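Local coordinates for protein putative peptidase (Bacteroides fragilis, PDB 5DYN) that acts as a cysteine protease of the clostripain family and activates the Bacteroides fragilis toxin, probably by cleaving it, at residues P55-G60 and S196-M201; L130-T135 and N171-S176; D141-M146 and I164-A169; T191-N194 and G200-T203. One frame throughout, in Å; residues are numbered along the deposited sequence.

Overall arrangement
The chain is the C-terminal part of a clan CD peptidase and holds a mixed five-stranded sheet flanked by helices. Contacts 1 and 4 lie at one edge of this sheet, with centres 9 Å apart. They share Gly200 and Met201, and Thr56 of contact 1 packs on Phe202 of contact 4. Contacts 2 and 3 have centres 12 Å apart and meet through helices 130-133, 160-167 and 172-182. Contact 1 lies about 32 Å from contact 2, centre to centre. Along the chain, contact 1 spans contact 2, which spans contact 3; contact 4 comes after contacts 2 and 3 and ends on the same stretch as contact 1. Met146 of contact 3 touches Phe202 and Thr203, linking the helical side to the sheet edge.

Contact 1: residues P55-G60 and S196-M201; sequences PTEIPG and SAYAGM. With NA (sodium ion), chain J.
Glu57 reaches Ser196 and Ala197 by turning CG beside its own backbone N (chi1 -59°) and then running extended through CD. Ser196 swings OG away from its backbone N (chi1 174°), which places the hydroxyl at the carboxylate. The target is the turn end of the β-hairpin formed by strands 185-196 and 200-203. At the strand end, just before the loop, Ser196 makes an ST turn, its OG accepting from the backbone N of Tyr198, and an ST motif with the N of Ala199. The same hydroxyl donates across the contact, from Ser196 OG to Glu57 OE2 at 2.6 Å. The other carboxylate oxygen, Glu57 OE1, accepts from Ala197 N at 3.1 Å with an angle of 161° at the hydrogen. Both oxygens are met on their syn sides, somewhat out of the carboxylate plane. The acid is buried, so these two donors help to satisfy it and hold its rotation. Tied this way, the loop before helix 65-72 is joined to the hairpin end. Earlier in that loop, Pro55 O binds a sodium ion at 2.6 Å, together with Phe34 O and Ser212 OG. The Tyr198 ring brings an edge to the carboxylate. Its CD2 comes to 3.4 Å from Glu57 OE2.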
loop_
_atom_site.group_PDB
_atom_site.type_symbol
_atom_site.label_atom_id
_atom_site.label_comp_id
_atom_site.label_asym_id
_atom_site.label_seq_id
_atom_site.Cartn_x
_atom_site.Cartn_y
_atom_site.Cartn_z
ATOM N N PRO B 55 -6.182 3.588 1.093
ATOM C CA PRO B 55 -6.793 3.757 -0.228
ATOM C C PRO B 55 -6.615 5.186 -0.730
ATOM O O PRO B 55 -6.721 5.451 -1.930
ATOM C CB PRO B 55 -8.268 3.431 0.022
ATOM C CG PRO B 55 -8.478 3.767 1.463
ATOM C CD PRO B 55 -7.190 3.412 2.154
ATOM N N THR B 56 -6.339 6.098 0.199
ATOM C CA THR B 56 -6.125 7.496 -0.141
ATOM C C THR B 56 -4.687 7.909 0.192
ATOM O O THR B 56 -3.782 7.070 0.205
ATOM C CB THR B 56 -7.135 8.411 0.591
ATOM O OG1 THR B 56 -6.902 9.777 0.226
ATOM C CG2 THR B 56 -7.020 8.253 2.107
ATOM N N GLU B 57 -4.471 9.195 0.454
ATOM C CA GLU B 57 -3.121 9.699 0.691
ATOM C C GLU B 57 -2.564 9.330 2.066
ATOM O O GLU B 57 -3.279 9.349 3.069
ATOM C CB GLU B 57 -3.090 11.216 0.513
ATOM C CG GLU B 57 -3.529 11.663 -0.866
ATOM C CD GLU B 57 -3.538 13.168 -1.020
ATOM O OE1 GLU B 57 -2.515 13.805 -0.690
ATOM O OE2 GLU B 57 -4.569 13.712 -1.473
ATOM N N ILE B 58 -1.278 8.993 2.089
ATOM C CA ILE B 58 -0.552 8.683 3.317
ATOM C C ILE B 58 0.193 9.924 3.820
ATOM O O ILE B 58 0.829 10.623 3.033
ATOM C CB ILE B 58 0.447 7.518 3.091
ATOM C CG1 ILE B 58 -0.275 6.172 3.159
ATOM C CG2 ILE B 58 1.583 7.550 4.109
ATOM C CD1 ILE B 58 -0.807 5.840 4.537
ATOM N N PRO B 59 0.098 10.210 5.129
ATOM C CA PRO B 59 0.815 11.337 5.740
ATOM C C PRO B 59 2.316 11.288 5.470
ATOM O O PRO B 59 2.903 10.208 5.499
ATOM C CB PRO B 59 0.531 11.164 7.237
ATOM C CG PRO B 59 -0.754 10.414 7.293
ATOM C CD PRO B 59 -0.733 9.487 6.109
ATOM N N GLY B 60 2.914 12.446 5.203
ATOM C CA GLY B 60 4.351 12.562 4.999
ATOM C C GLY B 60 5.232 11.841 6.008
ATOM O O GLY B 60 6.093 11.050 5.619
ATOM N N SER B 196 -5.467 15.960 2.653
ATOM C CA SER B 196 -4.991 15.870 1.281
ATOM C C SER B 196 -4.021 17.014 0.999
ATOM O O SER B 196 -4.329 18.176 1.263
ATOM C CB SER B 196 -6.165 15.908 0.298
ATOM O OG SER B 196 -5.706 15.962 -1.040
ATOM N N ALA B 197 -2.848 16.687 0.462
ATOM C CA ALA B 197 -1.862 17.707 0.114
ATOM C C ALA B 197 -2.304 18.497 -1.118
ATOM O O ALA B 197 -1.655 19.464 -1.521
ATOM C CB ALA B 197 -0.503 17.072 -0.120
ATOM N N TYR B 198 -3.423 18.085 -1.703
ATOM C CA TYR B 198 -3.948 18.729 -2.898
ATOM C C TYR B 198 -5.218 19.527 -2.604
ATOM O O TYR B 198 -5.426 20.599 -3.173
ATOM C CB TYR B 198 -4.214 17.680 -3.980
ATOM C CG TYR B 198 -3.002 16.834 -4.292
ATOM C CD1 TYR B 198 -2.076 17.239 -5.246
ATOM C CD2 TYR B 198 -2.776 15.634 -3.624
ATOM C CE1 TYR B 198 -0.962 16.473 -5.531
ATOM C CE2 TYR B 198 -1.663 14.861 -3.902
ATOM C CZ TYR B 198 -0.760 15.287 -4.857
ATOM O OH TYR B 198 0.349 14.523 -5.143
ATOM N N ALA B 199 -6.054 19.010 -1.707
ATOM C CA ALA B 199 -7.353 19.622 -1.435
ATOM C C ALA B 199 -7.530 20.054 0.024
ATOM O O ALA B 199 -8.437 20.823 0.344
ATOM C CB ALA B 199 -8.464 18.665 -1.829
ATOM N N GLY B 200 -6.670 19.563 0.908
ATOM C CA GLY B 200 -6.775 19.884 2.320
ATOM C C GLY B 200 -7.500 18.805 3.096
ATOM O O GLY B 200 -7.581 17.656 2.654
ATOM N N MET B 201 -8.022 19.167 4.262
ATOM C CA MET B 201 -8.825 18.236 5.041
ATOM C C MET B 201 -10.072 17.869 4.255
ATOM O O MET B 201 -10.766 18.741 3.735
ATOM C CB MET B 201 -9.203 18.835 6.398
ATOM C CG MET B 201 -8.021 19.107 7.310
ATOM S SD MET B 201 -7.054 17.626 7.661
ATOM C CE MET B 201 -8.293 16.559 8.394
HETATM NA NA NA J . -6.075 3.715 -3.808
#

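Contact 2: residues L130-T135 and N171-S176; sequences LPRYIT and NGDYDS
Asp173 OD2 meets two side chains of the 130-135 segment, Arg132 and Tyr133, at the N-terminal end of helix 172-182. Asn171 is the N-cap of this helix. Tyr133 OH donates to Asp173 OD2. The modelled length is very short and its exact value is doubtful. The same hydroxyl accepts from Asn171 ND2 at 2.7 Å, with an angle of 151° at the hydrogen. Tyr133 thus passes a chain of bonds from the cap amide to the carboxylate. The carboxylate oxygen lies at the edge of the phenol ring, near its plane, and the two planes stand 84° apart. Arg132 approaches differently. Its chain runs extended from CG to NE and puts a guanidinium face over the acid. Arg132 NH2 lies 3.0 Å from Asp173 OD2, a salt bridge of charge alone because no N-H points at the oxygen. The arginine and the helix start would both probably favour the ionised acid. In the next shell, the backbone positions the cap. Asn171 OD1 accepts from Tyr174 N at 3.2 Å and weakly from Asp173 N, which fixes the amide that serves Tyr133. Tyr174 packs edge-to-face on Tyr165. Tyr174 OH is hydrogen-bonded to Asp161 OD1.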
loop_
_atom_site.group_PDB
_atom_site.type_symbol
_atom_site.label_atom_id
_atom_site.label_comp_id
_atom_site.label_asym_id
_atom_site.label_seq_id
_atom_site.Cartn_x
_atom_site.Cartn_y
_atom_site.Cartn_z
ATOM N N LEU B 130 -20.587 -6.945 -12.522
ATOM C CA LEU B 130 -20.227 -5.892 -13.475
ATOM C C LEU B 130 -20.881 -5.977 -14.868
ATOM O O LEU B 130 -21.441 -4.983 -15.330
ATOM C CB LEU B 130 -18.702 -5.843 -13.627
ATOM C CG LEU B 130 -17.969 -4.816 -12.763
ATOM C CD1 LEU B 130 -18.568 -4.740 -11.369
ATOM C CD2 LEU B 130 -16.483 -5.143 -12.694
ATOM N N PRO B 131 -20.809 -7.140 -15.550
ATOM C CA PRO B 131 -21.424 -7.159 -16.884
ATOM C C PRO B 131 -22.934 -6.975 -16.818
ATOM O O PRO B 131 -23.539 -6.397 -17.717
ATOM C CB PRO B 131 -21.077 -8.555 -17.420
ATOM C CG PRO B 131 -19.961 -9.046 -16.558
ATOM C CD PRO B 131 -20.201 -8.440 -15.216
ATOM N N ARG B 132 -23.520 -7.462 -15.732
ATOM C CA ARG B 132 -24.963 -7.475 -15.544
ATOM C C ARG B 132 -25.534 -6.085 -15.260
ATOM O O ARG B 132 -26.679 -5.793 -15.613
ATOM C CB ARG B 132 -25.305 -8.438 -14.405
ATOM C CG ARG B 132 -26.774 -8.707 -14.176
ATOM C CD ARG B 132 -26.927 -9.960 -13.327
ATOM N NE ARG B 132 -28.179 -9.990 -12.577
ATOM C CZ ARG B 132 -28.472 -10.908 -11.662
ATOM N NH1 ARG B 132 -27.601 -11.869 -11.385
ATOM N NH2 ARG B 132 -29.632 -10.864 -11.019
ATOM N N TYR B 133 -24.735 -5.227 -14.632
ATOM C CA TYR B 133 -25.216 -3.914 -14.211
ATOM C C TYR B 133 -24.518 -2.766 -14.930
ATOM O O TYR B 133 -24.792 -1.599 -14.660
ATOM C CB TYR B 133 -25.052 -3.752 -12.699
ATOM C CG TYR B 133 -26.022 -4.593 -11.906
ATOM C CD1 TYR B 133 -25.691 -5.883 -11.514
ATOM C CD2 TYR B 133 -27.274 -4.102 -11.558
ATOM C CE1 TYR B 133 -26.573 -6.656 -10.794
ATOM C CE2 TYR B 133 -28.166 -4.868 -10.839
ATOM C CZ TYR B 133 -27.810 -6.146 -10.459
ATOM O OH TYR B 133 -28.692 -6.920 -9.740
ATOM N N ILE B 134 -23.606 -3.101 -15.835
ATOM C CA ILE B 134 -22.939 -2.098 -16.656
ATOM C C ILE B 134 -23.017 -2.541 -18.113
ATOM O O ILE B 134 -22.049 -3.047 -18.680
ATOM C CB ILE B 134 -21.470 -1.888 -16.237
ATOM C CG1 ILE B 134 -21.364 -1.710 -14.720
ATOM C CG2 ILE B 134 -20.871 -0.687 -16.958
ATOM C CD1 ILE B 134 -19.949 -1.567 -14.222
ATOM N N THR B 135 -24.191 -2.358 -18.707
ATOM C CA THR B 135 -24.458 -2.856 -20.050
ATOM C C THR B 135 -24.111 -1.833 -21.128
ATOM O O THR B 135 -23.887 -2.196 -22.283
ATOM C CB THR B 135 -25.934 -3.269 -20.200
ATOM O OG1 THR B 135 -26.779 -2.174 -19.820
ATOM C CG2 THR B 135 -26.240 -4.464 -19.309
ATOM N N ASN B 171 -29.253 -4.074 -3.990
ATOM C CA ASN B 171 -30.225 -5.162 -4.054
ATOM C C ASN B 171 -29.642 -6.476 -3.545
ATOM O O ASN B 171 -28.649 -6.485 -2.817
ATOM C CB ASN B 171 -30.761 -5.336 -5.481
ATOM C CG ASN B 171 -29.678 -5.684 -6.490
ATOM O OD1 ASN B 171 -28.552 -6.027 -6.131
ATOM N ND2 ASN B 171 -30.022 -5.594 -7.771
ATOM N N GLY B 172 -30.262 -7.584 -3.937
ATOM C CA GLY B 172 -29.830 -8.897 -3.496
ATOM C C GLY B 172 -28.489 -9.307 -4.074
ATOM O O GLY B 172 -27.763 -10.098 -3.472
ATOM N N ASP B 173 -28.159 -8.772 -5.247
ATOM C CA ASP B 173 -26.867 -9.044 -5.865
ATOM C C ASP B 173 -25.748 -8.382 -5.080
ATOM O O ASP B 173 -24.630 -8.892 -5.032
ATOM C CB ASP B 173 -26.843 -8.564 -7.313
ATOM C CG ASP B 173 -27.560 -9.510 -8.245
ATOM O OD1 ASP B 173 -27.749 -10.683 -7.861
ATOM O OD2 ASP B 173 -27.932 -9.084 -9.359
ATOM N N TYR B 174 -26.051 -7.242 -4.468
ATOM C CA TYR B 174 -25.076 -6.576 -3.624
ATOM C C TYR B 174 -24.745 -7.444 -2.419
ATOM O O TYR B 174 -23.574 -7.653 -2.104
ATOM C CB TYR B 174 -25.576 -5.206 -3.162
ATOM C CG TYR B 174 -24.671 -4.590 -2.118
ATOM C CD1 TYR B 174 -23.418 -4.091 -2.464
ATOM C CD2 TYR B 174 -25.054 -4.531 -0.787
ATOM C CE1 TYR B 174 -22.580 -3.542 -1.513
ATOM C CE2 TYR B 174 -24.225 -3.982 0.171
ATOM C CZ TYR B 174 -22.989 -3.489 -0.196
ATOM O OH TYR B 174 -22.163 -2.941 0.762
ATOM N N ASP B 175 -25.784 -7.948 -1.755
ATOM C CA ASP B 175 -25.620 -8.780 -0.566
ATOM C C ASP B 175 -24.746 -9.993 -0.843
ATOM O O ASP B 175 -23.898 -10.354 -0.027
ATOM C CB ASP B 175 -26.982 -9.231 -0.039
ATOM C CG ASP B 175 -27.872 -8.066 0.336
ATOM O OD1 ASP B 175 -27.332 -6.979 0.629
ATOM O OD2 ASP B 175 -29.109 -8.235 0.345
ATOM N N SER B 176 -24.957 -10.616 -1.998
ATOM C CA SER B 176 -24.152 -11.755 -2.414
ATOM C C SER B 176 -22.702 -11.333 -2.578
ATOM O O SER B 176 -21.794 -11.977 -2.053
ATOM C CB SER B 176 -24.681 -12.350 -3.719
ATOM O OG SER B 176 -25.944 -12.959 -3.522
#

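Contact 3: residues D141-M146 and I164-A169; sequences DLSGVM and IYQITA. With NA (sodium ion), chain I.
Gln166 NE2 is gripped by two backbone carbonyls of the 141-146 loop. It donates to Asp141 O at 2.6 Å, with an angle of 151° at the hydrogen. It also donates to Ser143 O at 2.9 Å, at 140°. The two oxygens lie in well-separated directions from NE2, so each takes its own hydrogen. Both are tilted out of the amide plane. Gln166 leaves helix 160-167 with CG turned away from its backbone N, and its chain then bends at chi2 (86°). The bend brings the amide to the carbonyls of Asp141 and Ser143. Val145 crosses the Gln166 side chain at a slant, with CG2 at 3.8 Å from Gln166 NE2 and 3.9 Å from Gln166 CB. Leu142 to Val145 form a type II β-turn closed by the bond from Val145 N to Leu142 O. Gly144 takes the third place with the positive phi this turn needs. Its carbonyl oxygen binds a sodium ion at 2.5 Å, and Asp207 OD1 binds the same ion. Ser143 OG donates to Asp141 OD1, reaching it from above the carboxylate plane. On the helix side, Ala169 ends the helix in a Schellman motif. The carbonyl of Ile164 accepts there from both Thr168 N and Thr168 OG1, from opposite faces of its plane. The loop thus offers two acceptors to one primary amide. Because both N-H bonds of Gln166 are used, the amide is held in rotation and joins helix 160-167 to the sodium-binding turn without a formal charge.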
loop_
_atom_site.group_PDB
_atom_site.type_symbol
_atom_site.label_atom_id
_atom_site.label_comp_id
_atom_site.label_asym_id
_atom_site.label_seq_id
_atom_site.Cartn_x
_atom_site.Cartn_y
_atom_site.Cartn_z
ATOM N N ASP B 141 -23.140 7.839 -12.200
ATOM C CA ASP B 141 -23.615 8.766 -11.179
ATOM C C ASP B 141 -22.969 8.385 -9.848
ATOM O O ASP B 141 -23.482 7.537 -9.118
ATOM C CB ASP B 141 -25.143 8.733 -11.083
ATOM C CG ASP B 141 -25.691 9.712 -10.059
ATOM O OD1 ASP B 141 -24.984 10.683 -9.711
ATOM O OD2 ASP B 141 -26.840 9.513 -9.607
ATOM N N LEU B 142 -21.837 9.011 -9.543
ATOM C CA LEU B 142 -20.994 8.566 -8.436
ATOM C C LEU B 142 -21.168 9.365 -7.151
ATOM O O LEU B 142 -20.321 9.302 -6.258
ATOM C CB LEU B 142 -19.525 8.609 -8.857
ATOM C CG LEU B 142 -19.133 7.619 -9.950
ATOM C CD1 LEU B 142 -17.672 7.789 -10.324
ATOM C CD2 LEU B 142 -19.417 6.201 -9.482
ATOM N N SER B 143 -22.257 10.119 -7.055
ATOM C CA SER B 143 -22.549 10.849 -5.828
ATOM C C SER B 143 -22.839 9.846 -4.719
ATOM O O SER B 143 -23.586 8.888 -4.920
ATOM C CB SER B 143 -23.729 11.804 -6.024
ATOM O OG SER B 143 -24.866 11.114 -6.511
ATOM N N GLY B 144 -22.234 10.056 -3.556
ATOM C CA GLY B 144 -22.409 9.139 -2.445
ATOM C C GLY B 144 -21.363 8.041 -2.425
ATOM O O GLY B 144 -21.180 7.366 -1.411
ATOM N N VAL B 145 -20.678 7.852 -3.548
ATOM C CA VAL B 145 -19.578 6.896 -3.613
ATOM C C VAL B 145 -18.279 7.590 -3.232
ATOM O O VAL B 145 -17.781 8.433 -3.979
ATOM C CB VAL B 145 -19.427 6.273 -5.013
ATOM C CG1 VAL B 145 -18.268 5.285 -5.027
ATOM C CG2 VAL B 145 -20.718 5.597 -5.443
ATOM N N MET B 146 -17.744 7.237 -2.066
ATOM C CA MET B 146 -16.530 7.859 -1.543
ATOM C C MET B 146 -15.414 7.857 -2.570
ATOM O O MET B 146 -15.094 6.821 -3.154
ATOM C CB MET B 146 -16.051 7.146 -0.277
ATOM C CG MET B 146 -14.724 7.678 0.260
ATOM S SD MET B 146 -14.836 9.403 0.785
ATOM C CE MET B 146 -13.116 9.778 1.130
ATOM N N ILE B 164 -20.123 -0.804 -6.048
ATOM C CA ILE B 164 -20.949 -1.973 -6.337
ATOM C C ILE B 164 -22.349 -1.749 -5.773
ATOM O O ILE B 164 -23.347 -2.124 -6.389
ATOM C CB ILE B 164 -20.345 -3.277 -5.757
ATOM C CG1 ILE B 164 -18.948 -3.521 -6.326
ATOM C CG2 ILE B 164 -21.227 -4.471 -6.083
ATOM C CD1 ILE B 164 -18.929 -3.722 -7.829
ATOM N N TYR B 165 -22.411 -1.116 -4.606
ATOM C CA TYR B 165 -23.683 -0.777 -3.979
ATOM C C TYR B 165 -24.498 0.170 -4.857
ATOM O O TYR B 165 -25.717 0.033 -4.977
ATOM C CB TYR B 165 -23.447 -0.145 -2.607
ATOM C CG TYR B 165 -24.717 0.141 -1.839
ATOM C CD1 TYR B 165 -25.263 -0.812 -0.991
ATOM C CD2 TYR B 165 -25.367 1.364 -1.958
ATOM C CE1 TYR B 165 -26.421 -0.558 -0.286
ATOM C CE2 TYR B 165 -26.527 1.627 -1.255
ATOM C CZ TYR B 165 -27.048 0.662 -0.422
ATOM O OH TYR B 165 -28.200 0.915 0.282
ATOM N N GLN B 166 -23.813 1.132 -5.461
ATOM C CA GLN B 166 -24.458 2.124 -6.312
ATOM C C GLN B 166 -25.104 1.480 -7.537
ATOM O O GLN B 166 -26.285 1.698 -7.816
ATOM C CB GLN B 166 -23.441 3.180 -6.748
ATOM C CG GLN B 166 -24.038 4.393 -7.445
ATOM C CD GLN B 166 -24.502 5.456 -6.468
ATOM O OE1 GLN B 166 -25.156 5.156 -5.469
ATOM N NE2 GLN B 166 -24.153 6.707 -6.748
ATOM N N ILE B 167 -24.328 0.681 -8.262
ATOM C CA ILE B 167 -24.787 0.118 -9.527
ATOM C C ILE B 167 -25.803 -1.004 -9.336
ATOM O O ILE B 167 -26.552 -1.330 -10.256
ATOM C CB ILE B 167 -23.606 -0.408 -10.363
ATOM C CG1 ILE B 167 -22.959 -1.619 -9.689
ATOM C CG2 ILE B 167 -22.579 0.695 -10.580
ATOM C CD1 ILE B 167 -21.834 -2.222 -10.495
ATOM N N THR B 168 -25.831 -1.594 -8.145
ATOM C CA THR B 168 -26.812 -2.632 -7.845
ATOM C C THR B 168 -27.948 -2.089 -6.987
ATOM O O THR B 168 -28.841 -2.836 -6.594
ATOM C CB THR B 168 -26.177 -3.833 -7.114
ATOM O OG1 THR B 168 -25.703 -3.415 -5.829
ATOM C CG2 THR B 168 -25.025 -4.407 -7.918
ATOM N N ALA B 169 -27.897 -0.792 -6.690
ATOM C CA ALA B 169 -28.883 -0.141 -5.833
ATOM C C ALA B 169 -29.060 -0.892 -4.515
ATOM O O ALA B 169 -30.141 -0.889 -3.927
ATOM C CB ALA B 169 -30.217 -0.015 -6.555
HETATM NA NA NA I . -19.517 6.715 0.372
#

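Contact 4: residues T191-N194 and G200-T203; sequences TPRN and GMFT
Gly200 meets the first segment lightly, its O lying 3.8 Å from Asn194 O. Its positive phi suits glycine, since a side chain would collide with the carbonyl O of Ala199. Met201 makes more contact. Its CB lies against one face of the Arg193 guanidinium, offset toward the rim and 3.4 Å from Arg193 NH2, and the two side chains cross at about a right angle. Bends at chi2 and chi3 fold the methionine back, bringing Met201 CE to 3.3 Å from Asn194 O. Its CA also gives a CA-H...O contact to that oxygen. Phe202 then pairs with Asn194 as an antiparallel hydrogen-bonded pair. Phe202 N donates to Asn194 O at 2.9 Å, and Asn194 N returns a bond to Phe202 O at 3.0 Å. This is the β-hairpin of strands 185-196 and 200-203, and strand 200-203 is outermost in the five-stranded sheet within this chain. Phe202 CG lies between the backbone N and the carbonyl carbon (chi1 68°). This turns the ring back to Asn194, so that CE1 and CZ pack on Asn194 CB, on the face of the sheet that carries both residues. Thr203 is next, in a non-hydrogen-bonded pair with Arg193. Thr203 OG1 lies 3.6 Å from Arg193 CD. A water accepts from Arg193 NH1 at 2.8 Å and is weakly linked to Thr203 OG1. Arg193 NE itself turns to Asp96 OD1 in a salt bridge.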
loop_
_atom_site.group_PDB
_atom_site.type_symbol
_atom_site.label_atom_id
_atom_site.label_comp_id
_atom_site.label_asym_id
_atom_site.label_seq_id
_atom_site.Cartn_x
_atom_site.Cartn_y
_atom_site.Cartn_z
ATOM N N THR B 191 -9.916 8.312 10.876
ATOM C CA THR B 191 -10.391 9.511 11.536
ATOM C C THR B 191 -11.559 10.062 10.721
ATOM O O THR B 191 -11.685 9.743 9.538
ATOM C CB THR B 191 -9.268 10.558 11.671
ATOM O OG1 THR B 191 -8.675 10.799 10.389
ATOM C CG2 THR B 191 -8.200 10.062 12.632
ATOM N N PRO B 192 -12.435 10.867 11.353
ATOM C CA PRO B 192 -13.562 11.461 10.622
ATOM C C PRO B 192 -13.131 12.121 9.313
ATOM O O PRO B 192 -13.850 12.054 8.316
ATOM C CB PRO B 192 -14.106 12.497 11.607
ATOM C CG PRO B 192 -13.789 11.923 12.945
ATOM C CD PRO B 192 -12.476 11.201 12.790
ATOM N N ARG B 193 -11.959 12.746 9.320
ATOM C CA ARG B 193 -11.408 13.335 8.110
ATOM C C ARG B 193 -9.927 12.986 7.956
ATOM O O ARG B 193 -9.262 12.608 8.921
ATOM C CB ARG B 193 -11.607 14.853 8.112
ATOM C CG ARG B 193 -13.074 15.277 8.151
ATOM C CD ARG B 193 -13.298 16.651 7.535
ATOM N NE ARG B 193 -12.559 17.695 8.234
ATOM C CZ ARG B 193 -12.379 18.923 7.758
ATOM N NH1 ARG B 193 -12.885 19.260 6.579
ATOM N NH2 ARG B 193 -11.691 19.813 8.460
ATOM N N ASN B 194 -9.432 13.087 6.725
ATOM C CA ASN B 194 -8.014 12.917 6.425
ATOM C C ASN B 194 -7.465 14.186 5.789
ATOM O O ASN B 194 -8.227 15.076 5.404
ATOM C CB ASN B 194 -7.779 11.729 5.483
ATOM C CG ASN B 194 -7.932 10.383 6.170
ATOM O OD1 ASN B 194 -8.467 10.286 7.273
ATOM N ND2 ASN B 194 -7.463 9.334 5.510
ATOM N N GLY B 200 -6.670 19.563 0.908
ATOM C CA GLY B 200 -6.775 19.884 2.320
ATOM C C GLY B 200 -7.500 18.805 3.096
ATOM O O GLY B 200 -7.581 17.656 2.654
ATOM N N MET B 201 -8.022 19.167 4.262
ATOM C CA MET B 201 -8.825 18.236 5.041
ATOM C C MET B 201 -10.072 17.869 4.255
ATOM O O MET B 201 -10.766 18.741 3.735
ATOM C CB MET B 201 -9.203 18.835 6.398
ATOM C CG MET B 201 -8.021 19.107 7.310
ATOM S SD MET B 201 -7.054 17.626 7.661
ATOM C CE MET B 201 -8.293 16.559 8.394
ATOM N N PHE B 202 -10.343 16.573 4.152
ATOM C CA PHE B 202 -11.535 16.097 3.465
ATOM C C PHE B 202 -12.215 15.009 4.284
ATOM O O PHE B 202 -11.555 14.273 5.020
ATOM C CB PHE B 202 -11.187 15.580 2.066
ATOM C CG PHE B 202 -10.363 14.323 2.063
ATOM C CD1 PHE B 202 -8.989 14.376 2.246
ATOM C CD2 PHE B 202 -10.958 13.087 1.851
ATOM C CE1 PHE B 202 -8.227 13.219 2.236
ATOM C CE2 PHE B 202 -10.202 11.925 1.837
ATOM C CZ PHE B 202 -8.834 11.992 2.029
ATOM N N THR B 203 -13.535 14.914 4.156
ATOM C CA THR B 203 -14.310 13.944 4.922
ATOM C C THR B 203 -14.150 12.521 4.386
ATOM O O THR B 203 -14.243 12.278 3.181
ATOM C CB THR B 203 -15.813 14.312 4.928
ATOM O OG1 THR B 203 -15.983 15.641 5.434
ATOM C CG2 THR B 203 -16.603 13.341 5.794
HETATM O O HOH W 1 -14.375 18.397 4.390
#